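Local coordinates for protein FMN Adenylyltransferase (Candida glabrata, PDB 3FWK) that catalyses the transfer of an adenylyl group from ATP to FMN, the step of flavin biosynthesis that yields FAD, at residues I31-Q34 with T35-I39; N48-F51 with P52-P56; E122-I125 with E126-S129; Q182-D185 with A186-D190. All blocks are in the same frame, centred on the assembly; numbering follows the deposited sequence.

Interaction 1 of 4, residues I31-Q34 with T35-I39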
loop_
_atom_site.group_PDB
_atom_site.type_symbol
_atom_site.label_atom_id
_atom_site.label_comp_id
_atom_site.label_asym_id
_atom_site.label_seq_id
_atom_site.Cartn_x
_atom_site.Cartn_y
_atom_site.Cartn_z
ATOM N N ILE A 31 19.604 2.782 2.027
ATOM C CA ILE A 31 18.190 2.397 1.999
ATOM C C ILE A 31 17.762 2.011 0.587
ATOM O O ILE A 31 17.012 1.042 0.422
ATOM C CB ILE A 31 17.294 3.527 2.538
ATOM C CG1 ILE A 31 17.523 3.754 4.026
ATOM C CG2 ILE A 31 15.807 3.215 2.268
ATOM C CD1 ILE A 31 16.982 5.081 4.526
ATOM N N ILE A 32 18.233 2.725 -0.442
ATOM C CA ILE A 32 17.855 2.390 -1.814
ATOM C C ILE A 32 18.318 0.970 -2.151
ATOM O O ILE A 32 17.553 0.174 -2.685
ATOM C CB ILE A 32 18.345 3.420 -2.824
ATOM C CG1 ILE A 32 17.553 4.708 -2.676
ATOM C CG2 ILE A 32 18.242 2.878 -4.233
ATOM C CD1 ILE A 32 18.181 5.899 -3.377
ATOM N N ALA A 33 19.578 0.619 -1.836
ATOM C CA ALA A 33 20.028 -0.736 -2.142
ATOM C C ALA A 33 19.222 -1.792 -1.376
ATOM O O ALA A 33 18.878 -2.825 -1.946
ATOM C CB ALA A 33 21.527 -0.884 -1.821
ATOM N N GLN A 34 18.898 -1.525 -0.112
ATOM C CA GLN A 34 18.082 -2.442 0.652
ATOM C C GLN A 34 16.679 -2.622 0.013
ATOM O O GLN A 34 16.133 -3.720 -0.013
ATOM C CB GLN A 34 17.957 -1.932 2.075
ATOM C CG GLN A 34 17.242 -2.879 3.035
ATOM C CD GLN A 34 16.965 -2.195 4.350
ATOM O OE1 GLN A 34 16.251 -1.202 4.407
ATOM N NE2 GLN A 34 17.564 -2.702 5.430
ATOM N N THR A 35 16.137 -1.524 -0.497
ATOM C CA THR A 35 14.840 -1.556 -1.185
ATOM C C THR A 35 14.932 -2.354 -2.478
ATOM O O THR A 35 14.031 -3.121 -2.806
ATOM C CB THR A 35 14.328 -0.118 -1.437
ATOM O OG1 THR A 35 14.339 0.602 -0.213
ATOM C CG2 THR A 35 12.924 -0.136 -2.031
ATOM N N GLN A 36 16.024 -2.176 -3.237
ATOM C CA GLN A 36 16.232 -2.996 -4.412
ATOM C C GLN A 36 16.219 -4.485 -4.081
ATOM O O GLN A 36 15.618 -5.293 -4.799
ATOM C CB GLN A 36 17.540 -2.605 -5.150
ATOM C CG GLN A 36 17.458 -1.166 -5.676
ATOM C CD GLN A 36 18.773 -0.624 -6.181
ATOM O OE1 GLN A 36 19.820 -1.009 -5.700
ATOM N NE2 GLN A 36 18.733 0.305 -7.115
ATOM N N ARG A 37 16.945 -4.859 -3.026
ATOM C CA ARG A 37 16.940 -6.239 -2.586
ATOM C C ARG A 37 15.528 -6.723 -2.215
ATOM O O ARG A 37 15.144 -7.855 -2.562
ATOM C CB ARG A 37 17.912 -6.431 -1.412
ATOM C CG ARG A 37 19.384 -6.160 -1.828
ATOM C CD ARG A 37 20.379 -6.569 -0.692
ATOM N NE ARG A 37 20.201 -5.908 0.600
ATOM C CZ ARG A 37 20.765 -4.761 0.965
ATOM N NH1 ARG A 37 21.447 -4.039 0.079
ATOM N NH2 ARG A 37 20.614 -4.314 2.198
ATOM N N ALA A 38 14.764 -5.859 -1.552
ATOM C CA ALA A 38 13.397 -6.231 -1.160
ATOM C C ALA A 38 12.520 -6.417 -2.405
ATOM O O ALA A 38 11.695 -7.357 -2.448
ATOM C CB ALA A 38 12.823 -5.149 -0.271
ATOM N N ILE A 39 12.712 -5.568 -3.412
ATOM C CA ILE A 39 11.983 -5.739 -4.691
ATOM C C ILE A 39 12.301 -7.059 -5.341
ATOM O O ILE A 39 11.417 -7.786 -5.811
ATOM C CB ILE A 39 12.270 -4.561 -5.650
ATOM C CG1 ILE A 39 11.692 -3.263 -5.101
ATOM C CG2 ILE A 39 11.797 -4.878 -7.064
ATOM C CD1 ILE A 39 12.239 -1.987 -5.782
#
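Thr35 OG1 donates to Ile31 O at 2.8 Å, and the backbone N of Thr35 bonds to the same oxygen, so two donors of one residue grip a single carbonyl. The hydroxyl stands above the carbonyl plane, 41° out of it, whereas the amide lies closer to that plane. The rotamer explains the reach: with chi1 at -53° OG1 is anti to the carbonyl carbon and leans back along the helix, a reach that suits a short hydroxyl side chain. On another side of the helix Arg37 bends at chi3 and folds back over the preceding turn. One face of its guanidinium lies on Gln34 CA, 3.4 Å above the plane, while NH2 comes 3.6 Å from Gln34 CB and NH1 3.7 Å from Ala33 CB; the small methyl of Ala33 lets the flat group settle close to the backbone. The side-chain amide of Gln34 is turned 70° from the guanidinium. Gln36 stretches back past Ile32, its NE2 3.9 Å from Ile32 CG2. Under these side chains run backbone bonds such as Gln36 N to Ile32 O, 2.9 Å long.

Partners further out fix the polar ends. Asn204 ND2 hydrogen-bonds both Gln34 OE1 and Thr35 OG1, and Gln36 NE2 is held by the carbonyls of Tyr21 and Ile24. Ile32 and Thr35 touch Tyr21 of helix 7-23 and Ser207 of helix 202-212. The whole is the first part of the amphipathic alpha-helix 31-50, where i to i+4 bonds run unbroken from Ile31 to Ile39, with Arg37 on its exposed side.

Interaction 2 of 4, residues N48-F51 with P52-P56. With BGC (beta-D-glucopyranose), chain C.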
loop_
_atom_site.group_PDB
_atom_site.type_symbol
_atom_site.label_atom_id
_atom_site.label_comp_id
_atom_site.label_asym_id
_atom_site.label_seq_id
_atom_site.Cartn_x
_atom_site.Cartn_y
_atom_site.Cartn_z
ATOM N N ASN A 48 8.169 -16.576 -9.512
ATOM C CA ASN A 48 8.628 -17.956 -9.375
ATOM C C ASN A 48 7.733 -18.814 -8.529
ATOM O O ASN A 48 7.578 -19.987 -8.820
ATOM C CB ASN A 48 10.068 -18.015 -8.831
ATOM C CG ASN A 48 11.058 -17.288 -9.725
ATOM O OD1 ASN A 48 10.933 -17.329 -10.940
ATOM N ND2 ASN A 48 12.036 -16.632 -9.125
ATOM N N GLU A 49 7.170 -18.258 -7.447
ATOM C CA GLU A 49 6.419 -19.095 -6.513
ATOM C C GLU A 49 4.910 -18.991 -6.654
ATOM O O GLU A 49 4.190 -19.856 -6.172
ATOM C CB GLU A 49 6.800 -18.777 -5.068
ATOM C CG GLU A 49 8.264 -18.944 -4.712
ATOM C CD GLU A 49 8.483 -18.721 -3.219
ATOM O OE1 GLU A 49 7.840 -19.436 -2.391
ATOM O OE2 GLU A 49 9.256 -17.821 -2.867
ATOM N N THR A 50 4.406 -17.923 -7.260
ATOM C CA THR A 50 2.964 -17.659 -7.193
ATOM C C THR A 50 2.302 -17.921 -8.534
ATOM O O THR A 50 1.479 -18.832 -8.640
ATOM C CB THR A 50 2.674 -16.234 -6.709
ATOM O OG1 THR A 50 3.263 -16.053 -5.409
ATOM C CG2 THR A 50 1.161 -15.953 -6.646
ATOM N N PHE A 51 2.677 -17.167 -9.562
ATOM C CA PHE A 51 1.972 -17.253 -10.846
ATOM C C PHE A 51 2.040 -18.642 -11.504
ATOM O O PHE A 51 1.086 -19.012 -12.170
ATOM C CB PHE A 51 2.453 -16.152 -11.796
ATOM C CG PHE A 51 2.168 -14.735 -11.311
ATOM C CD1 PHE A 51 1.126 -14.446 -10.411
ATOM C CD2 PHE A 51 2.929 -13.690 -11.800
ATOM C CE1 PHE A 51 0.883 -13.128 -9.996
ATOM C CE2 PHE A 51 2.677 -12.395 -11.399
ATOM C CZ PHE A 51 1.658 -12.110 -10.514
ATOM N N PRO A 52 3.135 -19.409 -11.326
ATOM C CA PRO A 52 3.096 -20.765 -11.904
ATOM C C PRO A 52 2.060 -21.689 -11.269
ATOM O O PRO A 52 1.692 -22.701 -11.878
ATOM C CB PRO A 52 4.511 -21.295 -11.639
ATOM C CG PRO A 52 5.370 -20.032 -11.580
ATOM C CD PRO A 52 4.476 -19.076 -10.808
ATOM N N LYS A 53 1.610 -21.356 -10.058
ATOM C CA LYS A 53 0.675 -22.183 -9.311
ATOM C C LYS A 53 -0.767 -21.696 -9.406
ATOM O O LYS A 53 -1.675 -22.512 -9.458
ATOM C CB LYS A 53 1.077 -22.253 -7.839
ATOM C CG LYS A 53 2.425 -22.935 -7.566
ATOM C CD LYS A 53 2.751 -22.914 -6.079
ATOM C CE LYS A 53 4.125 -23.519 -5.823
ATOM N NZ LYS A 53 4.280 -24.803 -6.585
ATOM N N TRP A 54 -0.975 -20.375 -9.347
ATOM C CA TRP A 54 -2.314 -19.800 -9.369
ATOM C C TRP A 54 -2.348 -18.738 -10.417
ATOM O O TRP A 54 -1.466 -17.881 -10.483
ATOM C CB TRP A 54 -2.697 -19.179 -8.016
ATOM C CG TRP A 54 -2.622 -20.150 -6.865
ATOM C CD1 TRP A 54 -3.568 -21.077 -6.516
ATOM C CD2 TRP A 54 -1.539 -20.300 -5.929
ATOM N NE1 TRP A 54 -3.129 -21.808 -5.442
ATOM C CE2 TRP A 54 -1.903 -21.345 -5.046
ATOM C CE3 TRP A 54 -0.311 -19.653 -5.750
ATOM C CZ2 TRP A 54 -1.075 -21.767 -3.993
ATOM C CZ3 TRP A 54 0.537 -20.087 -4.720
ATOM C CH2 TRP A 54 0.145 -21.145 -3.857
ATOM N N SER A 55 -3.401 -18.803 -11.232
ATOM C CA SER A 55 -3.599 -17.852 -12.320
ATOM C C SER A 55 -4.077 -16.458 -11.876
ATOM O O SER A 55 -5.102 -16.317 -11.195
ATOM C CB SER A 55 -4.603 -18.413 -13.326
ATOM O OG SER A 55 -4.916 -17.382 -14.259
ATOM N N PRO A 56 -3.327 -15.428 -12.236
ATOM C CA PRO A 56 -3.815 -14.094 -11.943
ATOM C C PRO A 56 -4.805 -13.577 -12.973
ATOM O O PRO A 56 -5.298 -12.455 -12.821
ATOM C CB PRO A 56 -2.547 -13.257 -11.974
ATOM C CG PRO A 56 -1.672 -13.922 -12.937
ATOM C CD PRO A 56 -1.959 -15.403 -12.751
HETATM C C2 BGC C . -2.763 -26.556 -7.813
HETATM C C3 BGC C . -3.486 -26.628 -6.471
HETATM C C4 BGC C . -2.487 -26.475 -5.331
HETATM C C5 BGC C . -1.595 -25.244 -5.522
HETATM C C6 BGC C . -0.461 -25.216 -4.498
HETATM C C1 BGC C . -1.996 -25.254 -7.874
HETATM O O1 BGC C . -1.313 -25.190 -9.117
HETATM O O2 BGC C . -3.673 -26.594 -8.927
HETATM O O3 BGC C . -4.123 -27.916 -6.363
HETATM O O4 BGC C . -3.188 -26.297 -4.105
HETATM O O5 BGC C . -1.016 -25.250 -6.837
HETATM O O6 BGC C . 0.403 -26.341 -4.714
#
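Phe51 and Pro56 cross at about a right angle, and the pyrrolidine of Pro56 lies over one face of the phenyl ring. Pro56 CG is 4.2 Å from the ring centroid and 24° off the normal, a CH-pi contact displaced toward the CD1 edge, where CG comes within 3.8 Å. A proline suits this place because its compact, rigid ring presents slightly polarised C-H groups to the aromatic face. Near the plane of the same phenyl, at its edge, is Trp54 O, which also takes a CA-H...O contact from Phe51 CA at 3.5 Å. Tyr85 meets the phenyl edge-to-face, and Leu82 of helix 69-86 touches both Phe51 and Pro56.

The backbone that places these rings is the C-terminal end of helix 31-50 and the loop leading to strand 61-64 of the Rossmann-like sheet. Thr50 O accepts from Trp54 N at 3.0 Å, almost in line with the carbonyl, and from Lys53 N at 2.9 Å, which stands 45° above the carbonyl plane. Pro52 has no N-H to give, and its CG rests 3.5 Å from Asn48 O.

Trp54 and Thr50 also cross at about a right angle, CG2 of the threonine lying 4.1 Å from Trp54 CE3. With chi1 at -57°, Trp54 CG is anti to the carbonyl carbon, and the indole reaches Ile61, Ile181 and Leu194. Lys53 CB and the glucose ring oxygen O5 lie over one indole face. The bound glucose donates from O1 to Lys53 O; Lys162 and Tyr192 complete its pocket.

Interaction 3 of 4, residues E122-I125 with E126-S129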
loop_
_atom_site.group_PDB
_atom_site.type_symbol
_atom_site.label_atom_id
_atom_site.label_comp_id
_atom_site.label_asym_id
_atom_site.label_seq_id
_atom_site.Cartn_x
_atom_site.Cartn_y
_atom_site.Cartn_z
ATOM N N GLU A 122 -11.154 6.323 1.858
ATOM C CA GLU A 122 -12.225 5.877 0.952
ATOM C C GLU A 122 -12.068 6.506 -0.418
ATOM O O GLU A 122 -12.168 5.829 -1.460
ATOM C CB GLU A 122 -13.609 6.224 1.533
ATOM C CG GLU A 122 -13.943 5.580 2.874
ATOM C CD GLU A 122 -14.319 4.139 2.811
ATOM O OE1 GLU A 122 -14.336 3.515 1.731
ATOM O OE2 GLU A 122 -14.671 3.620 3.905
ATOM N N ASN A 123 -11.845 7.836 -0.444
ATOM C CA ASN A 123 -11.685 8.547 -1.706
ATOM C C ASN A 123 -10.507 7.946 -2.488
ATOM O O ASN A 123 -10.593 7.740 -3.702
ATOM C CB ASN A 123 -11.399 10.017 -1.475
ATOM C CG ASN A 123 -12.575 10.813 -0.965
ATOM O OD1 ASN A 123 -13.730 10.366 -1.027
ATOM N ND2 ASN A 123 -12.293 12.022 -0.480
ATOM N N PHE A 124 -9.402 7.691 -1.790
ATOM C CA PHE A 124 -8.197 7.226 -2.447
ATOM C C PHE A 124 -8.375 5.823 -3.029
ATOM O O PHE A 124 -7.867 5.518 -4.118
ATOM C CB PHE A 124 -7.054 7.251 -1.459
ATOM C CG PHE A 124 -5.751 6.840 -2.091
ATOM C CD1 PHE A 124 -5.152 7.668 -3.034
ATOM C CD2 PHE A 124 -5.164 5.617 -1.802
ATOM C CE1 PHE A 124 -3.951 7.315 -3.650
ATOM C CE2 PHE A 124 -3.968 5.226 -2.456
ATOM C CZ PHE A 124 -3.384 6.096 -3.375
ATOM N N ILE A 125 -9.096 4.953 -2.314
ATOM C CA ILE A 125 -9.375 3.604 -2.845
ATOM C C ILE A 125 -10.187 3.709 -4.136
ATOM O O ILE A 125 -9.913 3.012 -5.111
ATOM C CB ILE A 125 -10.074 2.753 -1.786
ATOM C CG1 ILE A 125 -9.085 2.473 -0.627
ATOM C CG2 ILE A 125 -10.626 1.477 -2.412
ATOM C CD1 ILE A 125 -9.761 1.933 0.636
ATOM N N GLU A 126 -11.174 4.593 -4.154
ATOM C CA GLU A 126 -11.981 4.776 -5.383
ATOM C C GLU A 126 -11.127 5.341 -6.529
ATOM O O GLU A 126 -11.202 4.858 -7.670
ATOM C CB GLU A 126 -13.140 5.706 -5.039
ATOM C CG GLU A 126 -14.103 5.000 -4.094
ATOM C CD GLU A 126 -15.004 5.930 -3.270
ATOM O OE1 GLU A 126 -15.085 7.137 -3.577
ATOM O OE2 GLU A 126 -15.596 5.446 -2.272
ATOM N N GLU A 127 -10.293 6.328 -6.209
ATOM C CA GLU A 127 -9.448 6.972 -7.230
ATOM C C GLU A 127 -8.466 5.986 -7.796
ATOM O O GLU A 127 -8.233 5.942 -9.017
ATOM C CB GLU A 127 -8.713 8.145 -6.579
ATOM C CG GLU A 127 -9.652 9.298 -6.237
ATOM C CD GLU A 127 -9.269 10.125 -5.015
ATOM O OE1 GLU A 127 -8.104 10.021 -4.505
ATOM O OE2 GLU A 127 -10.138 10.923 -4.543
ATOM N N THR A 128 -7.871 5.163 -6.946
ATOM C CA THR A 128 -6.926 4.196 -7.457
ATOM C C THR A 128 -7.574 3.033 -8.184
ATOM O O THR A 128 -6.978 2.497 -9.124
ATOM C CB THR A 128 -5.963 3.777 -6.399
ATOM O OG1 THR A 128 -6.664 3.331 -5.291
ATOM C CG2 THR A 128 -5.092 4.936 -5.912
ATOM N N SER A 129 -8.786 2.663 -7.791
ATOM C CA SER A 129 -9.494 1.658 -8.568
ATOM C C SER A 129 -9.710 2.132 -10.002
ATOM O O SER A 129 -9.621 1.340 -10.944
ATOM C CB SER A 129 -10.832 1.341 -7.871
ATOM O OG SER A 129 -10.618 0.689 -6.629
HETATM O O HOH W 1 -15.513 8.315 -0.955
#
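Phe124 and Thr128 meet one turn apart on helix 119-131, the helix of the beta-alpha-beta unit that joins strands 107-111 and 134-138 of the Rossmann-like fold. Their apolar contact is a CH-pi interaction: the methyl CG2 of Thr128 sits over one face of the phenyl, 3.6 Å from its centroid and offset toward CZ. Phe124 CG is anti to the backbone N (chi1 -177°), which swings the ring toward the following turn, where the threonine methyl lies.

Hydroxyl bonds to the backbone come next. Thr128 OG1 donates to Phe124 O at 2.8 Å, and Thr128 N reaches the same oxygen from the opposite face of the carbonyl plane. OG1 makes this bond from the position between N and the carbonyl carbon, chi1 54°, a rotamer that directs the methyl at the phenyl. Ser129 repeats the double grip, OG and N approaching Ile125 O from opposite faces. Serine and threonine suit these buried sites because their hydroxyls can be satisfied within the helix itself; Tyr65 OH is a further partner of Thr128 OG1.

The third kind of contact involves carboxylates on the outer side. Glu127 folds back over the preceding turn, OE2 lying 3.4 Å from Asn123 CB, and its carboxylate plane is almost perpendicular to the Phe124 ring. Glu122 OE1 and Glu126 OE2 are 4.6 Å apart, and Asp113 is a second acidic neighbour of Glu122; such like charges may raise the proton affinity of Glu122 slightly. One water donates to Asn123 OD1 at 2.7 Å and to Glu126 OE1 at 2.9 Å, bridging the two side chains.

Interaction 4 of 4, residues Q182-D185 with A186-D190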
loop_
_atom_site.group_PDB
_atom_site.type_symbol
_atom_site.label_atom_id
_atom_site.label_comp_id
_atom_site.label_asym_id
_atom_site.label_seq_id
_atom_site.Cartn_x
_atom_site.Cartn_y
_atom_site.Cartn_z
ATOM N N GLN A 182 0.814 -19.218 2.459
ATOM C CA GLN A 182 0.333 -19.703 3.744
ATOM C C GLN A 182 -1.192 -19.848 3.714
ATOM O O GLN A 182 -1.907 -18.852 3.494
ATOM C CB GLN A 182 0.683 -18.623 4.812
ATOM C CG GLN A 182 0.371 -19.002 6.239
ATOM C CD GLN A 182 0.808 -17.932 7.210
ATOM O OE1 GLN A 182 1.345 -16.876 6.835
ATOM N NE2 GLN A 182 0.697 -18.256 8.508
ATOM N N LYS A 183 -1.727 -21.032 3.971
ATOM C CA LYS A 183 -3.191 -21.179 4.016
ATOM C C LYS A 183 -3.764 -20.303 5.121
ATOM O O LYS A 183 -3.123 -19.994 6.137
ATOM C CB LYS A 183 -3.584 -22.653 4.219
ATOM C CG LYS A 183 -3.520 -23.449 2.959
ATOM C CD LYS A 183 -4.018 -24.870 3.159
ATOM C CE LYS A 183 -3.942 -25.699 1.918
ATOM N NZ LYS A 183 -5.116 -25.521 1.086
ATOM N N THR A 184 -5.033 -19.914 4.926
ATOM C CA THR A 184 -5.761 -19.109 5.900
ATOM C C THR A 184 -6.026 -19.865 7.198
ATOM O O THR A 184 -5.948 -21.103 7.260
ATOM C CB THR A 184 -7.127 -18.684 5.323
ATOM O OG1 THR A 184 -7.761 -19.862 4.826
ATOM C CG2 THR A 184 -6.968 -17.670 4.226
ATOM N N ASP A 185 -6.367 -19.110 8.236
ATOM C CA ASP A 185 -6.832 -19.640 9.511
ATOM C C ASP A 185 -8.111 -20.476 9.332
ATOM O O ASP A 185 -8.866 -20.314 8.364
ATOM C CB ASP A 185 -7.188 -18.475 10.481
ATOM C CG ASP A 185 -5.974 -17.686 10.966
ATOM O OD1 ASP A 185 -4.821 -18.153 10.803
ATOM O OD2 ASP A 185 -6.207 -16.604 11.561
ATOM N N ALA A 186 -8.394 -21.338 10.303
ATOM C CA ALA A 186 -9.535 -22.258 10.228
ATOM C C ALA A 186 -10.890 -21.568 10.149
ATOM O O ALA A 186 -11.837 -22.153 9.607
ATOM C CB ALA A 186 -9.527 -23.216 11.392
ATOM N N ASN A 187 -10.995 -20.338 10.671
ATOM C CA ASN A 187 -12.279 -19.618 10.660
ATOM C C ASN A 187 -12.434 -18.674 9.492
ATOM O O ASN A 187 -13.376 -17.916 9.444
ATOM C CB ASN A 187 -12.528 -18.914 11.990
ATOM C CG ASN A 187 -11.632 -17.744 12.199
ATOM O OD1 ASN A 187 -10.538 -17.662 11.626
ATOM N ND2 ASN A 187 -12.057 -16.827 13.041
ATOM N N TRP A 188 -11.503 -18.736 8.538
ATOM C CA TRP A 188 -11.637 -18.008 7.278
ATOM C C TRP A 188 -12.175 -18.936 6.199
ATOM O O TRP A 188 -12.063 -20.164 6.338
ATOM C CB TRP A 188 -10.243 -17.551 6.858
ATOM C CG TRP A 188 -9.830 -16.288 7.524
ATOM C CD1 TRP A 188 -9.725 -16.058 8.868
ATOM C CD2 TRP A 188 -9.413 -15.111 6.879
ATOM N NE1 TRP A 188 -9.298 -14.767 9.105
ATOM C CE2 TRP A 188 -9.082 -14.173 7.901
ATOM C CE3 TRP A 188 -9.291 -14.744 5.553
ATOM C CZ2 TRP A 188 -8.644 -12.872 7.611
ATOM C CZ3 TRP A 188 -8.859 -13.431 5.258
ATOM C CH2 TRP A 188 -8.521 -12.530 6.293
ATOM N N PRO A 189 -12.617 -18.378 5.068
ATOM C CA PRO A 189 -12.732 -19.193 3.882
ATOM C C PRO A 189 -11.366 -19.809 3.570
ATOM O O PRO A 189 -10.313 -19.256 3.932
ATOM C CB PRO A 189 -13.132 -18.193 2.800
ATOM C CG PRO A 189 -12.646 -16.876 3.308
ATOM C CD PRO A 189 -12.882 -16.943 4.787
ATOM N N ASP A 190 -11.381 -20.922 2.861
ATOM C CA ASP A 190 -10.172 -21.667 2.562
ATOM C C ASP A 190 -9.509 -21.080 1.334
ATOM O O ASP A 190 -9.994 -21.271 0.221
ATOM C CB ASP A 190 -10.610 -23.120 2.314
ATOM C CG ASP A 190 -9.467 -24.003 1.911
ATOM O OD1 ASP A 190 -8.298 -23.564 1.973
ATOM O OD2 ASP A 190 -9.753 -25.154 1.523
HETATM O O HOH W 2 -7.586 -26.431 2.311
HETATM O O HOH W 3 -6.225 -22.956 0.406
HETATM O O HOH W 4 -9.885 -21.854 6.130
HETATM O O HOH W 5 -8.710 -15.832 12.363
#
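Thr184 packs its CB 3.7 Å from Trp188 CB, where the chain doubles back through the type I beta turn from Asp185 to Trp188. At CB the branches part. The methyl CG2 comes 4.0 Å from Trp188 CE3, the two side chains crossing at about a right angle, while OG1 donates to Pro189 O at 2.8 Å. With chi1 at 51° the hydroxyl lies between the backbone N and the carbonyl carbon, which aims it across the loop; a threonine thus serves both the apolar ring and the backbone acceptor.

The turn itself is closed by Trp188 N bonding to Asp185 O at 3.1 Å. A water donates to Asp185 O and Trp188 O, and another to Asp185 OD2 and Asn187 OD1, as fits polar residues on an exposed loop. Lys183 NZ and Asp190 OD1 form only a long salt bridge of 3.8 Å, reinforced by two waters that each accept from NZ and donate to the carboxylate.

Around this loop, strand 181-183 leads in and strand 192-194 pairs antiparallel with it, Arg193 NH2 holding Lys183 O, while Trp188 stacks on Phe151 of helix 147-157.

Along the chain the four contacts follow in series. Interactions 1 and 2 share helix 31-50, one near its start and the other at its C-terminal end, with centres 23 Å apart. Interaction 3 lies on helix 119-131, across the centre of the chain from interaction 1, 28 Å between their centres. Interaction 4 links strands 181-183 and 192-194 at the antiparallel edge of the mixed sheet; strand 134-138, which follows interaction 3, forms the other edge. Interactions 2 and 4 approach most closely, nearest atoms about 7 Å apart; interaction 2 supplies two glucose-pocket residues, and the Lys183 side chain of interaction 4 is about 6 Å from the sugar. None touches another; each is local to a different part of one Rossmann-like fold.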